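PDB 6H5L: conserved hypothetical cytochrome protein from Kuenenia stuttgartiensis, which binds two heme c groups and probably carries electrons within a large multiheme reductase complex of an anammox bacterium. Local coordinates for residues B[182-187]-B[210-215]; B[116-121]-B[204-209]; B[51-56]-B[109-114]. All coordinates share one frame; numbering follows the deposited sequence.

Interaction 1: B[182-187]-B[210-215]; sequences DVYLRF and YLTHYV. With HEC (heme c), chain K.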
loop_
_atom_site.group_PDB
_atom_site.type_symbol
_atom_site.label_atom_id
_atom_site.label_comp_id
_atom_site.label_asym_id
_atom_site.label_seq_id
_atom_site.Cartn_x
_atom_site.Cartn_y
_atom_site.Cartn_z
ATOM N N ASP B 182 -0.019 41.644 -12.710
ATOM C CA ASP B 182 0.491 41.355 -14.047
ATOM C C ASP B 182 -0.555 40.633 -14.888
ATOM O O ASP B 182 -0.791 40.992 -16.048
ATOM C CB ASP B 182 1.771 40.523 -13.948
ATOM C CG ASP B 182 2.910 41.282 -13.298
ATOM O OD1 ASP B 182 2.794 42.517 -13.148
ATOM O OD2 ASP B 182 3.917 40.642 -12.931
ATOM N N VAL B 183 -1.195 39.612 -14.316
ATOM C CA VAL B 183 -2.205 38.862 -15.056
ATOM C C VAL B 183 -3.420 39.736 -15.338
ATOM O O VAL B 183 -4.014 39.667 -16.421
ATOM C CB VAL B 183 -2.583 37.580 -14.292
ATOM C CG1 VAL B 183 -3.730 36.861 -14.984
ATOM C CG2 VAL B 183 -1.376 36.663 -14.175
ATOM N N TYR B 184 -3.810 40.573 -14.373
ATOM C CA TYR B 184 -4.899 41.514 -14.610
ATOM C C TYR B 184 -4.549 42.488 -15.729
ATOM O O TYR B 184 -5.419 42.874 -16.520
ATOM C CB TYR B 184 -5.230 42.272 -13.323
ATOM C CG TYR B 184 -6.167 43.446 -13.519
ATOM C CD1 TYR B 184 -7.545 43.265 -13.542
ATOM C CD2 TYR B 184 -5.673 44.736 -13.677
ATOM C CE1 TYR B 184 -8.403 44.335 -13.720
ATOM C CE2 TYR B 184 -6.523 45.810 -13.857
ATOM C CZ TYR B 184 -7.887 45.604 -13.877
ATOM O OH TYR B 184 -8.739 46.669 -14.055
ATOM N N LEU B 185 -3.282 42.902 -15.803
ATOM C CA LEU B 185 -2.858 43.806 -16.869
ATOM C C LEU B 185 -3.024 43.163 -18.239
ATOM O O LEU B 185 -3.475 43.817 -19.187
ATOM C CB LEU B 185 -1.406 44.232 -16.650
ATOM C CG LEU B 185 -1.172 45.487 -15.808
ATOM C CD1 LEU B 185 0.308 45.665 -15.517
ATOM C CD2 LEU B 185 -1.730 46.713 -16.518
ATOM N N ARG B 186 -2.662 41.882 -18.363
ATOM C CA ARG B 186 -2.778 41.195 -19.646
ATOM C C ARG B 186 -4.220 41.175 -20.134
ATOM O O ARG B 186 -4.486 41.406 -21.320
ATOM C CB ARG B 186 -2.235 39.770 -19.531
ATOM C CG ARG B 186 -0.805 39.668 -19.016
ATOM C CD ARG B 186 0.215 40.186 -20.019
ATOM N NE ARG B 186 0.424 41.627 -19.913
ATOM C CZ ARG B 186 1.243 42.197 -19.036
ATOM N NH1 ARG B 186 1.928 41.449 -18.181
ATOM N NH2 ARG B 186 1.374 43.516 -19.011
ATOM N N PHE B 187 -5.167 40.904 -19.234
ATOM C CA PHE B 187 -6.573 40.874 -19.618
ATOM C C PHE B 187 -7.117 42.266 -19.903
ATOM O O PHE B 187 -8.110 42.394 -20.629
ATOM C CB PHE B 187 -7.411 40.208 -18.524
ATOM C CG PHE B 187 -6.966 38.811 -18.175
ATOM C CD1 PHE B 187 -6.225 38.054 -19.068
ATOM C CD2 PHE B 187 -7.299 38.255 -16.952
ATOM C CE1 PHE B 187 -5.817 36.774 -18.743
ATOM C CE2 PHE B 187 -6.898 36.975 -16.623
ATOM C CZ PHE B 187 -6.155 36.234 -17.519
ATOM N N TYR B 210 -12.052 38.985 -10.974
ATOM C CA TYR B 210 -12.645 37.658 -10.826
ATOM C C TYR B 210 -11.941 36.656 -11.729
ATOM O O TYR B 210 -11.553 35.566 -11.293
ATOM C CB TYR B 210 -14.140 37.688 -11.162
ATOM C CG TYR B 210 -14.993 38.676 -10.393
ATOM C CD1 TYR B 210 -14.576 39.202 -9.175
ATOM C CD2 TYR B 210 -16.230 39.070 -10.887
ATOM C CE1 TYR B 210 -15.368 40.103 -8.481
ATOM C CE2 TYR B 210 -17.025 39.966 -10.201
ATOM C CZ TYR B 210 -16.590 40.478 -8.999
ATOM O OH TYR B 210 -17.380 41.372 -8.313
ATOM N N LEU B 211 -11.776 37.018 -13.004
ATOM C CA LEU B 211 -11.111 36.137 -13.958
ATOM C C LEU B 211 -9.663 35.888 -13.561
ATOM O O LEU B 211 -9.170 34.759 -13.660
ATOM C CB LEU B 211 -11.189 36.745 -15.356
ATOM C CG LEU B 211 -10.558 35.985 -16.520
ATOM C CD1 LEU B 211 -11.266 34.660 -16.744
ATOM C CD2 LEU B 211 -10.600 36.840 -17.776
ATOM N N THR B 212 -8.963 36.934 -13.115
ATOM C CA THR B 212 -7.587 36.764 -12.658
ATOM C C THR B 212 -7.509 35.779 -11.500
ATOM O O THR B 212 -6.629 34.911 -11.471
ATOM C CB THR B 212 -6.997 38.115 -12.249
ATOM O OG1 THR B 212 -6.871 38.955 -13.402
ATOM C CG2 THR B 212 -5.636 37.934 -11.605
ATOM N N HIS B 213 -8.431 35.891 -10.539
ATOM C CA HIS B 213 -8.406 35.004 -9.380
ATOM C C HIS B 213 -8.581 33.547 -9.789
ATOM O O HIS B 213 -7.941 32.656 -9.219
ATOM C CB HIS B 213 -9.488 35.416 -8.380
ATOM C CG HIS B 213 -9.247 36.752 -7.749
ATOM N ND1 HIS B 213 -10.230 37.445 -7.075
ATOM C CD2 HIS B 213 -8.135 37.522 -7.688
ATOM C CE1 HIS B 213 -9.735 38.585 -6.627
ATOM N NE2 HIS B 213 -8.465 38.656 -6.984
ATOM N N TYR B 214 -9.443 33.282 -10.773
ATOM C CA TYR B 214 -9.630 31.906 -11.221
ATOM C C TYR B 214 -8.421 31.405 -12.001
ATOM O O TYR B 214 -8.063 30.225 -11.911
ATOM C CB TYR B 214 -10.892 31.779 -12.071
ATOM C CG TYR B 214 -11.060 30.394 -12.651
ATOM C CD1 TYR B 214 -11.439 29.326 -11.849
ATOM C CD2 TYR B 214 -10.822 30.150 -13.999
ATOM C CE1 TYR B 214 -11.585 28.054 -12.372
ATOM C CE2 TYR B 214 -10.965 28.884 -14.531
ATOM C CZ TYR B 214 -11.348 27.840 -13.714
ATOM O OH TYR B 214 -11.492 26.579 -14.245
ATOM N N VAL B 215 -7.788 32.281 -12.785
ATOM C CA VAL B 215 -6.591 31.882 -13.520
ATOM C C VAL B 215 -5.472 31.513 -12.555
ATOM O O VAL B 215 -4.772 30.510 -12.746
ATOM C CB VAL B 215 -6.160 32.996 -14.492
ATOM C CG1 VAL B 215 -4.798 32.681 -15.091
ATOM C CG2 VAL B 215 -7.194 33.170 -15.592
HETATM FE FE HEC K . -5.226 33.414 -23.763
HETATM C CHA HEC K . -1.890 34.158 -23.435
HETATM C CHB HEC K . -5.622 33.771 -20.367
HETATM C CHC HEC K . -8.621 33.032 -24.109
HETATM C CHD HEC K . -4.758 32.326 -26.971
HETATM N NA HEC K . -3.991 33.937 -22.192
HETATM C C1A HEC K . -2.620 34.083 -22.269
HETATM C C2A HEC K . -2.098 34.150 -20.917
HETATM C C3A HEC K . -3.130 34.039 -20.070
HETATM C C4A HEC K . -4.341 33.904 -20.856
HETATM C CMA HEC K . -3.059 34.054 -18.527
HETATM C CAA HEC K . -0.608 34.310 -20.533
HETATM C CBA HEC K . -0.326 35.743 -20.087
HETATM C CGA HEC K . 1.138 35.888 -19.759
HETATM O O1A HEC K . 1.908 34.926 -20.012
HETATM O O2A HEC K . 1.538 36.966 -19.250
HETATM N NB HEC K . -6.826 33.325 -22.464
HETATM C C1B HEC K . -6.769 33.666 -21.127
HETATM C C2B HEC K . -8.120 33.909 -20.665
HETATM C C3B HEC K . -8.955 33.703 -21.695
HETATM C C4B HEC K . -8.153 33.333 -22.847
HETATM C CMB HEC K . -8.482 34.303 -19.215
HETATM C CAB HEC K . -10.498 33.820 -21.706
HETATM C CBB HEC K . -10.987 35.245 -21.365
HETATM N NC HEC K . -6.459 32.753 -25.247
HETATM C C1C HEC K . -7.841 32.750 -25.212
HETATM C C2C HEC K . -8.324 32.534 -26.562
HETATM C C3C HEC K . -7.266 32.209 -27.320
HETATM C C4C HEC K . -6.063 32.428 -26.530
HETATM C CMC HEC K . -9.810 32.286 -26.918
HETATM C CAC HEC K . -7.294 31.815 -28.817
HETATM C CBC HEC K . -7.752 33.007 -29.684
HETATM N ND HEC K . -3.566 33.249 -25.009
HETATM C C1D HEC K . -3.632 32.805 -26.328
HETATM C C2D HEC K . -2.316 32.929 -26.916
HETATM C C3D HEC K . -1.417 33.502 -25.811
HETATM C C4D HEC K . -2.281 33.667 -24.664
HETATM C CMD HEC K . -1.904 32.561 -28.357
HETATM C CAD HEC K . 0.090 33.834 -25.898
HETATM C CBD HEC K . 0.909 32.567 -25.672
HETATM C CGD HEC K . 2.372 32.850 -25.898
HETATM O O1D HEC K . 2.746 34.046 -26.020
HETATM O O2D HEC K . 3.167 31.876 -25.961
#
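Phe187 of helix 180-189 and Leu211 of helix 205-217 meet in a cytochrome c fold, beside the heme c whose iron is held by His142 and Met196. The two helix segments run at 125° to each other, their axes 9.3 Å apart at closest approach. Phe187 is the main bump. Its ring sits in a hollow built by Leu211, Thr212, Val215 and the porphyrin: Leu211 CD2 lies over one face as a CH-pi contact, 4.1 Å from the ring centroid, while Val215 CG2 comes in at the edge, 3.8 Å from Phe187 CZ. The same Leu211 methyl reaches the heme methyl, with CD2 3.6 Å from CMB, and Phe187 CE1 approaches the heme CHB meso carbon at 3.4 Å, so ring, leucine and heme share one apolar seam.

Going the other way, Thr212 is the bump that enters the hollow between Val183, Tyr184 and Phe187. With CG2 anti to the backbone N and OG1 beside it (chi1 -66°), the methyl lies alongside Val183 CG1, 4.0 Å away, and the hydroxyl is turned toward Tyr184 CA and N. That hydroxyl is bonded to Arg208 O one turn back, so its hydrogen bond is made within its own helix. Against helix 180-189 it makes a close packing contact, Thr212 OG1 to Tyr184 CA at 3.4 Å.

Interaction 2: B[116-121]-B[204-209]; sequences LPLRPT and SDDERW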
loop_
_atom_site.group_PDB
_atom_site.type_symbol
_atom_site.label_atom_id
_atom_site.label_comp_id
_atom_site.label_asym_id
_atom_site.label_seq_id
_atom_site.Cartn_x
_atom_site.Cartn_y
_atom_site.Cartn_z
ATOM N N LEU B 116 -7.166 49.020 -7.338
ATOM C CA LEU B 116 -6.829 48.200 -6.183
ATOM C C LEU B 116 -7.178 46.748 -6.458
ATOM O O LEU B 116 -8.323 46.456 -6.832
ATOM C CB LEU B 116 -7.581 48.690 -4.949
ATOM C CG LEU B 116 -7.474 50.193 -4.681
ATOM C CD1 LEU B 116 -8.440 50.606 -3.586
ATOM C CD2 LEU B 116 -6.047 50.570 -4.314
ATOM N N PRO B 117 -6.237 45.820 -6.299
ATOM C CA PRO B 117 -6.557 44.403 -6.513
ATOM C C PRO B 117 -7.608 43.919 -5.522
ATOM O O PRO B 117 -7.479 44.109 -4.311
ATOM C CB PRO B 117 -5.209 43.698 -6.308
ATOM C CG PRO B 117 -4.378 44.664 -5.526
ATOM C CD PRO B 117 -4.816 46.024 -5.970
ATOM N N LEU B 118 -8.658 43.295 -6.052
ATOM C CA LEU B 118 -9.744 42.802 -5.218
ATOM C C LEU B 118 -9.298 41.595 -4.400
ATOM O O LEU B 118 -8.401 40.844 -4.794
ATOM C CB LEU B 118 -10.957 42.429 -6.076
ATOM C CG LEU B 118 -12.067 43.469 -6.251
ATOM C CD1 LEU B 118 -11.479 44.857 -6.417
ATOM C CD2 LEU B 118 -12.945 43.120 -7.445
ATOM N N ARG B 119 -9.941 41.415 -3.256
ATOM C CA ARG B 119 -9.608 40.322 -2.350
ATOM C C ARG B 119 -10.088 38.994 -2.922
ATOM O O ARG B 119 -11.293 38.836 -3.169
ATOM C CB ARG B 119 -10.238 40.578 -0.984
ATOM C CG ARG B 119 -10.112 39.432 0.003
ATOM C CD ARG B 119 -8.879 39.572 0.881
ATOM N NE ARG B 119 -9.001 38.777 2.100
ATOM C CZ ARG B 119 -9.482 39.241 3.250
ATOM N NH1 ARG B 119 -9.884 40.501 3.344
ATOM N NH2 ARG B 119 -9.563 38.446 4.308
ATOM N N PRO B 120 -9.204 38.026 -3.155
ATOM C CA PRO B 120 -9.657 36.728 -3.668
ATOM C C PRO B 120 -10.459 35.962 -2.629
ATOM O O PRO B 120 -10.075 35.873 -1.460
ATOM C CB PRO B 120 -8.350 36.005 -4.010
ATOM C CG PRO B 120 -7.320 36.657 -3.144
ATOM C CD PRO B 120 -7.739 38.095 -3.023
ATOM N N THR B 121 -11.591 35.412 -3.068
ATOM C CA THR B 121 -12.472 34.630 -2.213
ATOM C C THR B 121 -12.951 33.413 -2.991
ATOM O O THR B 121 -12.677 33.267 -4.184
ATOM C CB THR B 121 -13.684 35.445 -1.734
ATOM O OG1 THR B 121 -14.547 35.718 -2.846
ATOM C CG2 THR B 121 -13.248 36.761 -1.108
ATOM N N SER B 204 -15.809 44.245 -17.092
ATOM C CA SER B 204 -15.519 45.375 -16.227
ATOM C C SER B 204 -14.219 45.133 -15.461
ATOM O O SER B 204 -13.612 44.061 -15.534
ATOM C CB SER B 204 -16.677 45.619 -15.257
ATOM O OG SER B 204 -16.861 44.507 -14.398
ATOM N N ASP B 205 -13.787 46.158 -14.725
ATOM C CA ASP B 205 -12.595 46.017 -13.895
ATOM C C ASP B 205 -12.762 44.899 -12.875
ATOM O O ASP B 205 -11.846 44.093 -12.671
ATOM C CB ASP B 205 -12.280 47.337 -13.191
ATOM C CG ASP B 205 -11.667 48.364 -14.121
ATOM O OD1 ASP B 205 -11.420 48.029 -15.300
ATOM O OD2 ASP B 205 -11.425 49.506 -13.672
ATOM N N ASP B 206 -13.930 44.826 -12.234
ATOM C CA ASP B 206 -14.153 43.804 -11.215
ATOM C C ASP B 206 -14.182 42.407 -11.823
ATOM O O ASP B 206 -13.669 41.454 -11.225
ATOM C CB ASP B 206 -15.453 44.089 -10.463
ATOM C CG ASP B 206 -15.388 45.370 -9.652
ATOM O OD1 ASP B 206 -15.083 46.431 -10.237
ATOM O OD2 ASP B 206 -15.653 45.318 -8.432
ATOM N N GLU B 207 -14.775 42.265 -13.012
ATOM C CA GLU B 207 -14.885 40.945 -13.625
ATOM C C GLU B 207 -13.528 40.403 -14.055
ATOM O O GLU B 207 -13.319 39.184 -14.046
ATOM C CB GLU B 207 -15.842 40.994 -14.816
ATOM C CG GLU B 207 -17.280 41.297 -14.434
ATOM C CD GLU B 207 -18.195 41.390 -15.637
ATOM O OE1 GLU B 207 -18.798 40.361 -16.009
ATOM O OE2 GLU B 207 -18.302 42.492 -16.214
ATOM N N ARG B 208 -12.596 41.279 -14.432
ATOM C CA ARG B 208 -11.258 40.823 -14.781
ATOM C C ARG B 208 -10.427 40.472 -13.554
ATOM O O ARG B 208 -9.475 39.692 -13.670
ATOM C CB ARG B 208 -10.540 41.879 -15.624
ATOM C CG ARG B 208 -11.168 42.079 -16.997
ATOM C CD ARG B 208 -10.308 42.954 -17.894
ATOM N NE ARG B 208 -10.042 44.256 -17.292
ATOM C CZ ARG B 208 -10.882 45.286 -17.336
ATOM N NH1 ARG B 208 -12.049 45.167 -17.956
ATOM N NH2 ARG B 208 -10.555 46.432 -16.759
ATOM N N TRP B 209 -10.762 41.022 -12.386
ATOM C CA TRP B 209 -10.161 40.528 -11.151
ATOM C C TRP B 209 -10.744 39.172 -10.772
ATOM O O TRP B 209 -10.019 38.296 -10.287
ATOM C CB TRP B 209 -10.353 41.534 -10.017
ATOM C CG TRP B 209 -9.466 42.740 -10.120
ATOM C CD1 TRP B 209 -9.853 44.022 -10.377
ATOM C CD2 TRP B 209 -8.039 42.774 -9.972
ATOM N NE1 TRP B 209 -8.759 44.853 -10.396
ATOM C CE2 TRP B 209 -7.634 44.112 -10.152
ATOM C CE3 TRP B 209 -7.067 41.805 -9.706
ATOM C CZ2 TRP B 209 -6.299 44.505 -10.074
ATOM C CZ3 TRP B 209 -5.742 42.197 -9.629
ATOM C CH2 TRP B 209 -5.370 43.535 -9.813
#
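Pro117 lies flat over the Trp209 indole, a proline-on-tryptophan CH-pi contact that joins the loop before helix 122-135 to the N-terminal part of helix 205-217 in the cytochrome c fold. Pro117 CA stands 3.6 Å from the centroid of the six-membered ring and only 14° off its normal, and Pro117 CB follows, 3.5 Å from Trp209 CH2. The loop keeps running across this face: Leu118 N sits over the indole too, while Leu116 O comes in obliquely at Trp209 NE1, 3.9 Å away. The opposite face of the indole is stacked on the Tyr184 ring, leaving the tryptophan sandwiched between loop and helix 180-189. Trp209 CG lies beside its own backbone N (chi1 -74°), which swings the indole out from the helix and under the loop.

With an alanine in place of Trp209, Pro117 and Tyr184 would probably lose the flat surface between them, opening a gap between the loop and helix 180-189.

Upstream, Ser204 and Glu207 form a capping box: Ser204 N gives a bond to Glu207 OE2, returned by a weak one from Glu207 N to Ser204 OG. The loop also touches the second subunit, where Pro117 packs on Arg67 of that copy. The Leu118 side chain stands roughly perpendicular to that of Asp206, its CD2 3.6 Å from Asp206 OD2 and 4.0 Å from Trp209 CB.

Interaction 3: B[51-56]-B[109-114]; sequences FRTTPS and EPSVDV. With HEC (heme c), chain L.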
loop_
_atom_site.group_PDB
_atom_site.type_symbol
_atom_site.label_atom_id
_atom_site.label_comp_id
_atom_site.label_asym_id
_atom_site.label_seq_id
_atom_site.Cartn_x
_atom_site.Cartn_y
_atom_site.Cartn_z
ATOM N N PHE B 51 3.624 42.814 -24.078
ATOM C CA PHE B 51 3.511 43.152 -22.661
ATOM C C PHE B 51 3.630 44.663 -22.488
ATOM O O PHE B 51 4.723 45.230 -22.596
ATOM C CB PHE B 51 4.568 42.395 -21.869
ATOM C CG PHE B 51 4.695 40.958 -22.282
ATOM C CD1 PHE B 51 3.635 40.086 -22.113
ATOM C CD2 PHE B 51 5.861 40.485 -22.862
ATOM C CE1 PHE B 51 3.737 38.762 -22.499
ATOM C CE2 PHE B 51 5.971 39.164 -23.249
ATOM C CZ PHE B 51 4.908 38.304 -23.069
ATOM N N ARG B 52 2.494 45.305 -22.231
ATOM C CA ARG B 52 2.395 46.750 -22.120
ATOM C C ARG B 52 1.554 47.114 -20.905
ATOM O O ARG B 52 0.932 46.262 -20.261
ATOM C CB ARG B 52 1.768 47.367 -23.379
ATOM C CG ARG B 52 2.578 47.195 -24.653
ATOM C CD ARG B 52 1.681 47.236 -25.884
ATOM N NE ARG B 52 1.027 45.948 -26.096
ATOM C CZ ARG B 52 -0.212 45.659 -25.714
ATOM N NH1 ARG B 52 -0.957 46.574 -25.110
ATOM N NH2 ARG B 52 -0.708 44.452 -25.943
ATOM N N THR B 53 1.550 48.407 -20.596
ATOM C CA THR B 53 0.551 49.010 -19.727
ATOM C C THR B 53 -0.445 49.844 -20.522
ATOM O O THR B 53 -1.276 50.541 -19.929
ATOM C CB THR B 53 1.226 49.865 -18.652
ATOM O OG1 THR B 53 2.106 50.808 -19.276
ATOM C CG2 THR B 53 2.028 48.988 -17.707
ATOM N N THR B 54 -0.379 49.782 -21.848
ATOM C CA THR B 54 -1.210 50.538 -22.771
ATOM C C THR B 54 -2.279 49.643 -23.390
ATOM O O THR B 54 -2.125 48.418 -23.437
ATOM C CB THR B 54 -0.338 51.152 -23.873
ATOM O OG1 THR B 54 0.260 50.107 -24.645
ATOM C CG2 THR B 54 0.758 52.012 -23.261
ATOM N N PRO B 55 -3.383 50.218 -23.866
ATOM C CA PRO B 55 -4.463 49.401 -24.436
ATOM C C PRO B 55 -4.027 48.654 -25.693
ATOM O O PRO B 55 -2.930 48.836 -26.224
ATOM C CB PRO B 55 -5.554 50.429 -24.753
ATOM C CG PRO B 55 -5.278 51.569 -23.840
ATOM C CD PRO B 55 -3.783 51.629 -23.734
ATOM N N SER B 56 -4.936 47.803 -26.169
ATOM C CA SER B 56 -4.670 46.952 -27.325
ATOM C C SER B 56 -4.455 47.787 -28.583
ATOM O O SER B 56 -5.218 48.715 -28.869
ATOM C CB SER B 56 -5.826 45.969 -27.528
ATOM O OG SER B 56 -5.650 45.210 -28.711
ATOM N N GLU B 109 -0.291 55.329 -26.216
ATOM C CA GLU B 109 -1.502 55.690 -25.502
ATOM C C GLU B 109 -1.237 55.751 -23.997
ATOM O O GLU B 109 -0.277 55.156 -23.504
ATOM C CB GLU B 109 -2.606 54.684 -25.811
ATOM C CG GLU B 109 -3.218 54.857 -27.192
ATOM C CD GLU B 109 -4.328 53.866 -27.472
ATOM O OE1 GLU B 109 -4.136 52.984 -28.335
ATOM O OE2 GLU B 109 -5.391 53.968 -26.825
ATOM N N PRO B 110 -2.069 56.481 -23.248
ATOM C CA PRO B 110 -1.837 56.603 -21.803
ATOM C C PRO B 110 -1.930 55.255 -21.103
ATOM O O PRO B 110 -2.731 54.394 -21.475
ATOM C CB PRO B 110 -2.947 57.557 -21.346
ATOM C CG PRO B 110 -3.995 57.458 -22.401
ATOM C CD PRO B 110 -3.239 57.265 -23.678
ATOM N N SER B 111 -1.085 55.075 -20.088
ATOM C CA SER B 111 -1.096 53.840 -19.317
ATOM C C SER B 111 -2.440 53.653 -18.625
ATOM O O SER B 111 -3.050 54.611 -18.141
ATOM C CB SER B 111 0.030 53.846 -18.280
ATOM O OG SER B 111 1.303 53.810 -18.902
ATOM N N VAL B 112 -2.906 52.404 -18.587
ATOM C CA VAL B 112 -4.151 52.115 -17.893
ATOM C C VAL B 112 -3.939 52.206 -16.385
ATOM O O VAL B 112 -2.818 52.110 -15.870
ATOM C CB VAL B 112 -4.696 50.734 -18.296
ATOM C CG1 VAL B 112 -4.863 50.648 -19.805
ATOM C CG2 VAL B 112 -3.777 49.631 -17.792
ATOM N N ASP B 113 -5.041 52.405 -15.669
ATOM C CA ASP B 113 -5.027 52.506 -14.213
ATOM C C ASP B 113 -5.391 51.143 -13.638
ATOM O O ASP B 113 -6.513 50.661 -13.828
ATOM C CB ASP B 113 -5.991 53.589 -13.735
ATOM C CG ASP B 113 -5.671 54.950 -14.322
ATOM O OD1 ASP B 113 -4.471 55.259 -14.482
ATOM O OD2 ASP B 113 -6.618 55.705 -14.627
ATOM N N VAL B 114 -4.434 50.519 -12.946
ATOM C CA VAL B 114 -4.659 49.190 -12.381
ATOM C C VAL B 114 -5.793 49.227 -11.366
ATOM O O VAL B 114 -6.712 48.399 -11.401
ATOM C CB VAL B 114 -3.363 48.648 -11.751
ATOM C CG1 VAL B 114 -3.635 47.332 -11.039
ATOM C CG2 VAL B 114 -2.285 48.484 -12.810
HETATM FE FE HEC L . 14.816 39.460 -26.361
HETATM C CHA HEC L . 11.413 39.125 -26.569
HETATM C CHB HEC L . 14.412 42.817 -25.659
HETATM C CHC HEC L . 18.235 39.860 -26.202
HETATM C CHD HEC L . 15.264 36.147 -27.176
HETATM N NA HEC L . 13.216 40.735 -26.150
HETATM C C1A HEC L . 11.891 40.384 -26.284
HETATM C C2A HEC L . 11.064 41.555 -26.066
HETATM C C3A HEC L . 11.901 42.589 -25.816
HETATM C C4A HEC L . 13.262 42.082 -25.863
HETATM C CMA HEC L . 11.586 44.074 -25.518
HETATM C CAA HEC L . 9.514 41.445 -26.170
HETATM C CBA HEC L . 8.646 42.571 -25.609
HETATM C CGA HEC L . 7.197 42.255 -25.885
HETATM O O1A HEC L . 6.921 41.442 -26.806
HETATM O O2A HEC L . 6.317 42.819 -25.185
HETATM N NB HEC L . 16.085 41.044 -26.014
HETATM C C1B HEC L . 15.707 42.339 -25.715
HETATM C C2B HEC L . 16.913 43.106 -25.462
HETATM C C3B HEC L . 17.964 42.293 -25.618
HETATM C C4B HEC L . 17.465 40.979 -25.964
HETATM C CMB HEC L . 16.955 44.607 -25.102
HETATM C CAB HEC L . 19.460 42.650 -25.454
HETATM C CBB HEC L . 19.799 42.923 -23.971
HETATM N NC HEC L . 16.444 38.238 -26.641
HETATM C C1C HEC L . 17.771 38.602 -26.518
HETATM C C2C HEC L . 18.578 37.405 -26.639
HETATM C C3C HEC L . 17.769 36.417 -27.043
HETATM C C4C HEC L . 16.402 36.896 -26.964
HETATM C CMC HEC L . 20.120 37.412 -26.742
HETATM C CAC HEC L . 18.182 34.965 -27.384
HETATM C CBC HEC L . 18.699 34.247 -26.119
HETATM N ND HEC L . 13.539 37.881 -26.805
HETATM C C1D HEC L . 13.958 36.587 -27.110
HETATM C C2D HEC L . 12.788 35.769 -27.344
HETATM C C3D HEC L . 11.588 36.705 -27.153
HETATM C C4D HEC L . 12.152 37.991 -26.821
HETATM C CMD HEC L . 12.760 34.270 -27.712
HETATM C CAD HEC L . 10.089 36.367 -27.284
HETATM C CBD HEC L . 9.607 35.696 -26.004
HETATM C CGD HEC L . 8.158 35.317 -26.147
HETATM O O1D HEC L . 7.328 36.207 -26.467
HETATM O O2D HEC L . 7.831 34.121 -25.931
#
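Thr53 O takes a 2.8 Å hydrogen bond from Val112 N that is nearly straight, with 170° at the hydrogen, and arrives almost along the C=O axis. Ser111 CA adds a CA-H...O contact to the same oxygen at 3.4 Å, and both Val112 methyls lie near it, CG2 at 3.4 Å from Thr53 O. A second bond ties the side chains: Ser111 OG donates to Thr53 OG1 over 3.1 Å. The Thr53 hydroxyl can receive it because chi1 of 54° sets OG1 between the backbone N and the carbonyl carbon.

Further along, packing replaces hydrogen bonds. The Thr54 methyl CG2 rests 3.3 Å from Glu109 O, while its hydroxyl turns away to Leu59 O, and Pro55 CG approaches Val112 CG1 at 4.2 Å as an apolar pair. Phe51 N bonds to heme propionate O2A at 2.9 Å, so this loop-to-loop packing joins the loop that holds the first heme to the chain leading into helix 122-135.

Both segments are loops in a fold without strands. Asp64 of helix 62-71 binds Thr53 N from one side, and Val112 packs on Leu185 of helix 180-189.

Interaction 1 is buried and almost wholly apolar, two helices closing against the heme of the second cytochrome c unit. Interactions 2 and 3 lie at the surface. Interaction 2 uses the start of the same helix 205-217, and packing of Leu118 on His213 joins it directly to interaction 1; it still relies on ring-face packing. Interaction 3 is loop on loop, held by hydrogen bonds, and is linked to helix 180-189 by a weak bond from Arg186 NH2 to Arg52 O. The chain between helices 102-105 and 122-135 serves both surface contacts, and Val114 touches Trp209 where they meet.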